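Local coordinates for nonstructural protein 2 (Human rotavirus C, PDB 2GU0) that probably takes part in genome replication and packaging, helping to form viroplasms and combining single-stranded RNA binding, helix unwinding, and NTPase and RNA triphosphatase activities, at residues A2-F10 / F99-V108; H228-D239 / H263-L273. All coordinates share one frame; numbering follows the deposited sequence.

Contact 1. Residues A2-F10 / F99-V108; sequences AELACFVSF and FDIVKTVVQV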
loop_
_atom_site.group_PDB
_atom_site.type_symbol
_atom_site.label_atom_id
_atom_site.label_comp_id
_atom_site.label_asym_id
_atom_site.label_seq_id
_atom_site.Cartn_x
_atom_site.Cartn_y
_atom_site.Cartn_z
ATOM N N ALA A 2 -34.037 19.535 3.857
ATOM C CA ALA A 2 -34.637 19.045 2.586
ATOM C C ALA A 2 -36.006 18.397 2.839
ATOM O O ALA A 2 -36.302 17.979 3.956
ATOM C CB ALA A 2 -33.694 18.053 1.928
ATOM N N GLU A 3 -36.844 18.341 1.805
ATOM C CA GLU A 3 -38.167 17.742 1.920
ATOM C C GLU A 3 -38.043 16.222 1.787
ATOM O O GLU A 3 -37.173 15.734 1.075
ATOM C CB GLU A 3 -39.094 18.292 0.834
ATOM C CG GLU A 3 -39.438 19.786 0.965
ATOM C CD GLU A 3 -38.298 20.726 0.557
ATOM O OE1 GLU A 3 -38.522 21.963 0.571
ATOM O OE2 GLU A 3 -37.190 20.231 0.220
ATOM N N LEU A 4 -38.907 15.473 2.466
ATOM C CA LEU A 4 -38.837 14.012 2.414
ATOM C C LEU A 4 -38.725 13.516 0.985
ATOM O O LEU A 4 -38.128 12.469 0.744
ATOM C CB LEU A 4 -40.065 13.382 3.086
ATOM C CG LEU A 4 -40.147 11.852 3.183
ATOM C CD1 LEU A 4 -38.888 11.294 3.829
ATOM C CD2 LEU A 4 -41.367 11.456 3.994
ATOM N N ALA A 5 -39.288 14.281 0.051
ATOM C CA ALA A 5 -39.272 13.944 -1.372
ATOM C C ALA A 5 -37.889 14.033 -2.025
ATOM O O ALA A 5 -37.746 13.770 -3.217
ATOM C CB ALA A 5 -40.243 14.837 -2.135
ATOM N N CYS A 6 -36.878 14.430 -1.268
ATOM C CA CYS A 6 -35.542 14.497 -1.827
ATOM C C CYS A 6 -34.876 13.160 -1.580
ATOM O O CYS A 6 -33.770 12.917 -2.048
ATOM C CB CYS A 6 -34.714 15.576 -1.150
ATOM S SG CYS A 6 -35.297 17.240 -1.391
ATOM N N PHE A 7 -35.559 12.283 -0.851
ATOM C CA PHE A 7 -35.000 10.981 -0.531
ATOM C C PHE A 7 -35.824 9.759 -0.910
ATOM O O PHE A 7 -35.265 8.672 -1.071
ATOM C CB PHE A 7 -34.710 10.901 0.959
ATOM C CG PHE A 7 -33.902 12.037 1.473
ATOM C CD1 PHE A 7 -34.521 13.170 1.972
ATOM C CD2 PHE A 7 -32.519 11.974 1.464
ATOM C CE1 PHE A 7 -33.775 14.225 2.460
ATOM C CE2 PHE A 7 -31.759 13.031 1.952
ATOM C CZ PHE A 7 -32.389 14.161 2.453
ATOM N N VAL A 8 -37.139 9.922 -1.038
ATOM C CA VAL A 8 -38.002 8.793 -1.355
ATOM C C VAL A 8 -39.191 9.110 -2.253
ATOM O O VAL A 8 -39.784 10.190 -2.173
ATOM C CB VAL A 8 -38.572 8.183 -0.073
ATOM C CG1 VAL A 8 -37.461 7.732 0.829
ATOM C CG2 VAL A 8 -39.421 9.212 0.644
ATOM N N SER A 9 -39.537 8.161 -3.116
ATOM C CA SER A 9 -40.694 8.308 -3.994
ATOM C C SER A 9 -41.669 7.253 -3.495
ATOM O O SER A 9 -41.295 6.432 -2.651
ATOM C CB SER A 9 -40.314 8.066 -5.456
ATOM O OG SER A 9 -39.617 6.856 -5.612
ATOM N N PHE A 10 -42.903 7.248 -3.991
ATOM C CA PHE A 10 -43.868 6.267 -3.497
ATOM C C PHE A 10 -44.780 5.661 -4.554
ATOM O O PHE A 10 -44.862 6.140 -5.682
ATOM C CB PHE A 10 -44.729 6.911 -2.411
ATOM C CG PHE A 10 -45.467 8.125 -2.885
ATOM C CD1 PHE A 10 -46.604 7.999 -3.674
ATOM C CD2 PHE A 10 -44.976 9.396 -2.616
ATOM C CE1 PHE A 10 -47.234 9.130 -4.193
ATOM C CE2 PHE A 10 -45.600 10.527 -3.132
ATOM C CZ PHE A 10 -46.730 10.392 -3.922
ATOM N N PHE A 99 -50.300 13.330 -0.356
ATOM C CA PHE A 99 -49.100 13.725 -1.073
ATOM C C PHE A 99 -48.274 14.750 -0.303
ATOM O O PHE A 99 -47.054 14.780 -0.417
ATOM C CB PHE A 99 -49.455 14.288 -2.455
ATOM C CG PHE A 99 -48.255 14.743 -3.246
ATOM C CD1 PHE A 99 -47.329 13.817 -3.725
ATOM C CD2 PHE A 99 -48.017 16.098 -3.462
ATOM C CE1 PHE A 99 -46.184 14.236 -4.401
ATOM C CE2 PHE A 99 -46.872 16.526 -4.137
ATOM C CZ PHE A 99 -45.955 15.596 -4.606
ATOM N N ASP A 100 -48.934 15.587 0.484
ATOM C CA ASP A 100 -48.230 16.606 1.249
ATOM C C ASP A 100 -47.119 16.086 2.158
ATOM O O ASP A 100 -46.133 16.789 2.393
ATOM C CB ASP A 100 -49.222 17.410 2.090
ATOM C CG ASP A 100 -49.722 18.647 1.374
ATOM O OD1 ASP A 100 -48.894 19.539 1.083
ATOM O OD2 ASP A 100 -50.939 18.731 1.101
ATOM N N ILE A 101 -47.269 14.868 2.674
ATOM C CA ILE A 101 -46.258 14.306 3.567
ATOM C C ILE A 101 -44.870 14.423 2.930
ATOM O O ILE A 101 -43.880 14.747 3.586
ATOM C CB ILE A 101 -46.567 12.836 3.894
ATOM C CG1 ILE A 101 -45.761 12.404 5.115
ATOM C CG2 ILE A 101 -46.256 11.951 2.700
ATOM C CD1 ILE A 101 -46.083 11.008 5.592
ATOM N N VAL A 102 -44.835 14.175 1.629
ATOM C CA VAL A 102 -43.635 14.248 0.814
ATOM C C VAL A 102 -42.963 15.640 0.860
ATOM O O VAL A 102 -41.806 15.794 0.466
ATOM C CB VAL A 102 -44.015 13.864 -0.647
ATOM C CG1 VAL A 102 -43.400 14.814 -1.645
ATOM C CG2 VAL A 102 -43.596 12.445 -0.925
ATOM N N LYS A 103 -43.675 16.649 1.354
ATOM C CA LYS A 103 -43.113 17.998 1.408
ATOM C C LYS A 103 -42.607 18.342 2.807
ATOM O O LYS A 103 -42.132 19.461 3.064
ATOM C CB LYS A 103 -44.156 19.019 0.931
ATOM C CG LYS A 103 -44.785 18.631 -0.414
ATOM C CD LYS A 103 -45.923 19.552 -0.865
ATOM C CE LYS A 103 -45.400 20.876 -1.404
ATOM N NZ LYS A 103 -46.495 21.752 -1.912
ATOM N N THR A 104 -42.691 17.360 3.699
ATOM C CA THR A 104 -42.232 17.523 5.069
ATOM C C THR A 104 -40.732 17.775 5.114
ATOM O O THR A 104 -39.953 16.999 4.578
ATOM C CB THR A 104 -42.485 16.269 5.878
ATOM O OG1 THR A 104 -43.876 15.942 5.842
ATOM C CG2 THR A 104 -42.032 16.470 7.304
ATOM N N VAL A 105 -40.318 18.860 5.747
ATOM C CA VAL A 105 -38.900 19.137 5.853
ATOM C C VAL A 105 -38.344 18.181 6.889
ATOM O O VAL A 105 -38.872 18.063 7.985
ATOM C CB VAL A 105 -38.638 20.587 6.264
ATOM C CG1 VAL A 105 -37.196 20.751 6.704
ATOM C CG2 VAL A 105 -38.921 21.501 5.075
ATOM N N VAL A 106 -37.280 17.490 6.520
ATOM C CA VAL A 106 -36.647 16.497 7.371
ATOM C C VAL A 106 -35.393 17.054 8.045
ATOM O O VAL A 106 -34.784 18.000 7.545
ATOM C CB VAL A 106 -36.314 15.253 6.501
ATOM C CG1 VAL A 106 -35.022 14.625 6.926
ATOM C CG2 VAL A 106 -37.441 14.249 6.594
ATOM N N GLN A 107 -35.028 16.481 9.191
ATOM C CA GLN A 107 -33.847 16.908 9.924
ATOM C C GLN A 107 -32.644 16.099 9.443
ATOM O O GLN A 107 -32.184 15.171 10.110
ATOM C CB GLN A 107 -34.047 16.694 11.418
ATOM C CG GLN A 107 -35.239 17.418 12.008
ATOM C CD GLN A 107 -35.165 17.546 13.536
ATOM O OE1 GLN A 107 -36.191 17.728 14.194
ATOM N NE2 GLN A 107 -33.954 17.470 14.100
ATOM N N VAL A 108 -32.136 16.471 8.278
ATOM C CA VAL A 108 -31.017 15.792 7.644
ATOM C C VAL A 108 -29.790 15.471 8.487
ATOM O O VAL A 108 -29.251 14.373 8.392
ATOM C CB VAL A 108 -30.541 16.577 6.414
ATOM C CG1 VAL A 108 -29.430 15.815 5.716
ATOM C CG2 VAL A 108 -31.713 16.820 5.468
#

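Contact 2. Residues H228-D239 / H263-L273; sequences HSQLMSHAERLD and HPGWKTCIGQL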
loop_
_atom_site.group_PDB
_atom_site.type_symbol
_atom_site.label_atom_id
_atom_site.label_comp_id
_atom_site.label_asym_id
_atom_site.label_seq_id
_atom_site.Cartn_x
_atom_site.Cartn_y
_atom_site.Cartn_z
ATOM N N HIS A 228 -22.742 30.793 24.125
ATOM C CA HIS A 228 -23.337 32.079 24.486
ATOM C C HIS A 228 -23.354 32.980 23.252
ATOM O O HIS A 228 -24.299 33.745 23.033
ATOM C CB HIS A 228 -22.543 32.751 25.610
ATOM C CG HIS A 228 -22.667 32.068 26.940
ATOM N ND1 HIS A 228 -23.883 31.720 27.488
ATOM C CD2 HIS A 228 -21.730 31.705 27.848
ATOM C CE1 HIS A 228 -23.689 31.174 28.676
ATOM N NE2 HIS A 228 -22.392 31.154 28.918
ATOM N N SER A 229 -22.308 32.869 22.440
ATOM C CA SER A 229 -22.199 33.651 21.215
ATOM C C SER A 229 -23.134 33.092 20.150
ATOM O O SER A 229 -22.858 33.184 18.965
ATOM C CB SER A 229 -20.763 33.608 20.692
ATOM O OG SER A 229 -20.421 32.305 20.246
ATOM N N GLN A 230 -24.238 32.497 20.573
ATOM C CA GLN A 230 -25.201 31.924 19.635
ATOM C C GLN A 230 -26.584 32.037 20.225
ATOM O O GLN A 230 -27.581 31.898 19.530
ATOM C CB GLN A 230 -24.910 30.444 19.394
ATOM C CG GLN A 230 -23.572 30.149 18.759
ATOM C CD GLN A 230 -23.475 30.694 17.362
ATOM O OE1 GLN A 230 -24.365 30.465 16.526
ATOM N NE2 GLN A 230 -22.391 31.412 17.085
ATOM N N LEU A 231 -26.625 32.270 21.527
ATOM C CA LEU A 231 -27.877 32.394 22.250
ATOM C C LEU A 231 -28.888 33.273 21.498
ATOM O O LEU A 231 -30.063 32.919 21.410
ATOM C CB LEU A 231 -27.590 32.934 23.657
ATOM C CG LEU A 231 -28.633 32.688 24.747
ATOM C CD1 LEU A 231 -29.197 31.278 24.646
ATOM C CD2 LEU A 231 -27.989 32.911 26.099
ATOM N N MET A 232 -28.434 34.400 20.947
ATOM C CA MET A 232 -29.322 35.286 20.189
ATOM C C MET A 232 -29.985 34.528 19.040
ATOM O O MET A 232 -31.203 34.364 19.013
ATOM C CB MET A 232 -28.546 36.475 19.616
ATOM C CG MET A 232 -28.384 37.646 20.572
ATOM S SD MET A 232 -29.951 38.424 21.027
ATOM C CE MET A 232 -30.255 39.350 19.539
ATOM N N SER A 233 -29.169 34.072 18.094
ATOM C CA SER A 233 -29.635 33.320 16.932
ATOM C C SER A 233 -30.776 32.365 17.233
ATOM O O SER A 233 -31.830 32.431 16.613
ATOM C CB SER A 233 -28.478 32.534 16.338
ATOM O OG SER A 233 -27.410 33.408 16.043
ATOM N N HIS A 234 -30.551 31.461 18.173
ATOM C CA HIS A 234 -31.567 30.497 18.552
ATOM C C HIS A 234 -32.775 31.227 19.106
ATOM O O HIS A 234 -33.905 30.747 19.007
ATOM C CB HIS A 234 -31.005 29.547 19.605
ATOM C CG HIS A 234 -29.934 28.646 19.082
ATOM N ND1 HIS A 234 -30.211 27.468 18.427
ATOM C CD2 HIS A 234 -28.587 28.773 19.081
ATOM C CE1 HIS A 234 -29.080 26.905 18.043
ATOM N NE2 HIS A 234 -28.080 27.676 18.428
ATOM N N ALA A 235 -32.526 32.391 19.695
ATOM C CA ALA A 235 -33.595 33.192 20.263
ATOM C C ALA A 235 -34.424 33.778 19.133
ATOM O O ALA A 235 -35.646 33.811 19.216
ATOM C CB ALA A 235 -33.019 34.302 21.125
ATOM N N GLU A 236 -33.756 34.232 18.076
ATOM C CA GLU A 236 -34.445 34.807 16.928
ATOM C C GLU A 236 -35.255 33.742 16.195
ATOM O O GLU A 236 -36.426 33.953 15.879
ATOM C CB GLU A 236 -33.439 35.437 15.972
ATOM C CG GLU A 236 -32.444 36.341 16.664
ATOM C CD GLU A 236 -31.782 37.317 15.710
ATOM O OE1 GLU A 236 -31.420 36.902 14.585
ATOM O OE2 GLU A 236 -31.614 38.499 16.091
ATOM N N ARG A 237 -34.624 32.601 15.924
ATOM C CA ARG A 237 -35.290 31.493 15.245
ATOM C C ARG A 237 -36.600 31.158 15.938
ATOM O O ARG A 237 -37.649 31.089 15.300
ATOM C CB ARG A 237 -34.426 30.234 15.268
ATOM C CG ARG A 237 -33.293 30.159 14.268
ATOM C CD ARG A 237 -32.543 28.855 14.509
ATOM N NE ARG A 237 -31.607 28.504 13.447
ATOM C CZ ARG A 237 -30.962 27.343 13.390
ATOM N NH1 ARG A 237 -31.161 26.432 14.337
ATOM N NH2 ARG A 237 -30.129 27.086 12.390
ATOM N N LEU A 238 -36.534 30.929 17.245
ATOM C CA LEU A 238 -37.722 30.580 18.008
ATOM C C LEU A 238 -38.765 31.675 17.892
ATOM O O LEU A 238 -39.958 31.416 18.014
ATOM C CB LEU A 238 -37.370 30.348 19.481
ATOM C CG LEU A 238 -38.509 29.806 20.349
ATOM C CD1 LEU A 238 -39.053 28.521 19.743
ATOM C CD2 LEU A 238 -38.015 29.554 21.759
ATOM N N ASP A 239 -38.307 32.899 17.645
ATOM C CA ASP A 239 -39.201 34.042 17.504
ATOM C C ASP A 239 -39.937 33.973 16.175
ATOM O O ASP A 239 -41.165 34.012 16.141
ATOM C CB ASP A 239 -38.410 35.348 17.589
ATOM C CG ASP A 239 -39.293 36.573 17.443
ATOM O OD1 ASP A 239 -39.760 36.839 16.317
ATOM O OD2 ASP A 239 -39.524 37.263 18.459
ATOM N N HIS A 263 -31.227 27.885 30.860
ATOM C CA HIS A 263 -30.667 29.228 30.949
ATOM C C HIS A 263 -31.725 30.291 31.258
ATOM O O HIS A 263 -32.582 30.593 30.421
ATOM C CB HIS A 263 -29.961 29.562 29.643
ATOM C CG HIS A 263 -29.345 30.918 29.631
ATOM N ND1 HIS A 263 -30.090 32.068 29.740
ATOM C CD2 HIS A 263 -28.054 31.309 29.540
ATOM C CE1 HIS A 263 -29.284 33.112 29.718
ATOM N NE2 HIS A 263 -28.043 32.679 29.597
ATOM N N PRO A 264 -31.649 30.899 32.457
ATOM C CA PRO A 264 -32.576 31.934 32.941
ATOM C C PRO A 264 -32.948 32.998 31.917
ATOM O O PRO A 264 -34.126 33.293 31.716
ATOM C CB PRO A 264 -31.841 32.520 34.145
ATOM C CG PRO A 264 -31.094 31.344 34.666
ATOM C CD PRO A 264 -30.518 30.756 33.390
ATOM N N GLY A 265 -31.934 33.573 31.280
ATOM C CA GLY A 265 -32.179 34.594 30.280
ATOM C C GLY A 265 -33.167 34.085 29.254
ATOM O O GLY A 265 -34.151 34.754 28.933
ATOM N N TRP A 266 -32.901 32.884 28.751
ATOM C CA TRP A 266 -33.750 32.243 27.761
ATOM C C TRP A 266 -35.135 32.037 28.355
ATOM O O TRP A 266 -36.132 32.430 27.770
ATOM C CB TRP A 266 -33.130 30.895 27.366
ATOM C CG TRP A 266 -33.873 30.131 26.287
ATOM C CD1 TRP A 266 -34.829 29.169 26.467
ATOM C CD2 TRP A 266 -33.710 30.272 24.871
ATOM N NE1 TRP A 266 -35.265 28.707 25.255
ATOM C CE2 TRP A 266 -34.597 29.365 24.258
ATOM C CE3 TRP A 266 -32.900 31.079 24.065
ATOM C CZ2 TRP A 266 -34.698 29.241 22.872
ATOM C CZ3 TRP A 266 -33.000 30.958 22.687
ATOM C CH2 TRP A 266 -33.893 30.044 22.103
ATOM N N LYS A 267 -35.176 31.423 29.529
ATOM C CA LYS A 267 -36.419 31.146 30.230
ATOM C C LYS A 267 -37.434 32.276 30.140
ATOM O O LYS A 267 -38.567 32.059 29.711
ATOM C CB LYS A 267 -36.112 30.857 31.697
ATOM C CG LYS A 267 -37.320 30.781 32.620
ATOM C CD LYS A 267 -38.200 29.586 32.308
ATOM C CE LYS A 267 -39.102 29.243 33.494
ATOM N NZ LYS A 267 -38.342 28.777 34.697
ATOM N N THR A 268 -37.022 33.478 30.546
ATOM C CA THR A 268 -37.900 34.651 30.540
ATOM C C THR A 268 -38.058 35.310 29.173
ATOM O O THR A 268 -39.160 35.730 28.811
ATOM C CB THR A 268 -37.414 35.744 31.532
ATOM O OG1 THR A 268 -36.099 36.175 31.166
ATOM C CG2 THR A 268 -37.398 35.215 32.958
ATOM N N CYS A 269 -36.963 35.427 28.427
ATOM C CA CYS A 269 -37.026 36.039 27.107
ATOM C C CYS A 269 -38.084 35.335 26.274
ATOM O O CYS A 269 -38.878 35.977 25.592
ATOM C CB CYS A 269 -35.677 35.939 26.401
ATOM S SG CYS A 269 -35.736 36.370 24.648
ATOM N N ILE A 270 -38.092 34.009 26.338
ATOM C CA ILE A 270 -39.058 33.214 25.593
ATOM C C ILE A 270 -40.418 33.329 26.266
ATOM O O ILE A 270 -41.447 33.017 25.676
ATOM C CB ILE A 270 -38.613 31.722 25.502
ATOM C CG1 ILE A 270 -37.349 31.618 24.647
ATOM C CG2 ILE A 270 -39.707 30.862 24.885
ATOM C CD1 ILE A 270 -37.472 32.298 23.303
ATOM N N GLY A 271 -40.418 33.782 27.513
ATOM C CA GLY A 271 -41.671 33.957 28.219
ATOM C C GLY A 271 -42.297 35.233 27.693
ATOM O O GLY A 271 -43.493 35.287 27.395
ATOM N N GLN A 272 -41.465 36.262 27.561
ATOM C CA GLN A 272 -41.904 37.559 27.070
ATOM C C GLN A 272 -42.447 37.482 25.646
ATOM O O GLN A 272 -43.403 38.179 25.306
ATOM C CB GLN A 272 -40.752 38.567 27.122
ATOM C CG GLN A 272 -40.146 38.754 28.505
ATOM C CD GLN A 272 -39.386 40.063 28.640
ATOM O OE1 GLN A 272 -38.526 40.386 27.824
ATOM N NE2 GLN A 272 -39.704 40.821 29.678
ATOM N N LEU A 273 -41.841 36.643 24.813
ATOM C CA LEU A 273 -42.294 36.507 23.434
ATOM C C LEU A 273 -43.670 35.844 23.351
ATOM O O LEU A 273 -44.493 36.199 22.501
ATOM C CB LEU A 273 -41.274 35.706 22.623
ATOM C CG LEU A 273 -39.931 36.398 22.385
ATOM C CD1 LEU A 273 -39.010 35.492 21.603
ATOM C CD2 LEU A 273 -40.152 37.688 21.627
#

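Contact 1. Residues A2-F10 / F99-V108
F10 and F99 meet rim to rim, F10 CZ lying 3.5 Å from F99 CD1 with each atom close to the plane of the other ring, so no stack forms. A chi1 of 58° puts F10 CG between the residue's own backbone N and carbonyl carbon, and the same rim of the F10 ring takes in V102, whose CG2 comes 3.5 Å from CE2 of F10. F97 adds a third ring beside F10.

Farther along the two segments the contact passes to the backbone: E3 and V105 form a single antiparallel beta bridge as a non-hydrogen-bonded pair. A2 O accepts from V106 N at 2.8 Å in an almost straight bond (176°), and L4 N donates to T104 O at 2.8 Å, a more bent one (145°). The E3 carboxylate turns away to a salt bridge with R60.

Past the bridge, V106 CG2 approaches L4 CD1 at 4.3 Å, and V108 CG2 meets the F7 ring obliquely, 4.1 Å from CZ. L4 and F7 also pack on helix 74-90 through L87, L79 and L83. Q107 and V108, where helix 108-119 begins, belong to a predicted ATP-binding site.

Contact 2. Residues H228-D239 / H263-L273
H263 ND1 accepts the backbone N-H of W266 at 3.1 Å, an N-cap bond closing the first turn of helix 264-275, and the same ring offers a face to L231 across the contact. L231 CD2 sits 3.8 Å from the centroid of the H263 imidazole, 23° off the normal, a CH-pi contact displaced toward the ring's NE2 side. The other branch of L231 serves the indole instead, CD1 lying 3.8 Å from W266 CE3.

That indole is the wedge between the helices. With CG anti to the backbone N (chi1 -177°), W266 reaches across so that its six-membered ring meets A235 and L238: CZ3 is 3.7 Å from A235 CB, and CZ2 is 3.5 Å from L238 CD2. CH2 points edge-on at the carbonyl of H234, while I270 CG1 lies over one face. The indole NE1 of W266 donates to S217 O and makes a weak bond with Y254 OH. Farther along, L273 CD2 lies 3.3 Å from D239 OD2, a carboxylate oxygen.

The axes of 231-239 and 264-273 run in roughly the same direction, 26° apart, and come within 10.9 Å. Both helices belong to the C-terminal, HIT-clan part of the protein, and 228-238 falls in the predicted RNA-binding region. H234 lies beside H218 of the predicted ATP site. Strand 213-216 lies against the pair through I216, which touches L231, H234 and W266; helix 285-288 meets both through L286, and I307 of a second subunit packs on L231.

How the contacts relate
The two contacts share no elements: contact 1 belongs to the N-terminal part of the protein and contact 2 to the C-terminal, HIT-clan part, with about 9 Å between their nearest atoms. Contact 1 is partly buried, and main-chain hydrogen bonds join the start of the chain to an irregular connection, with side chains ranged around them. Contact 2 is buried and has no hydrogen bond across it; helix meets helix mainly through aliphatic and aromatic groups, and several polar atoms, such as W266 NE1 and H228 NE2, bond to nearby loops. Both lie near predicted ATP-binding residues, contact 1 including two of them, yet only contact 2 is touched by another subunit.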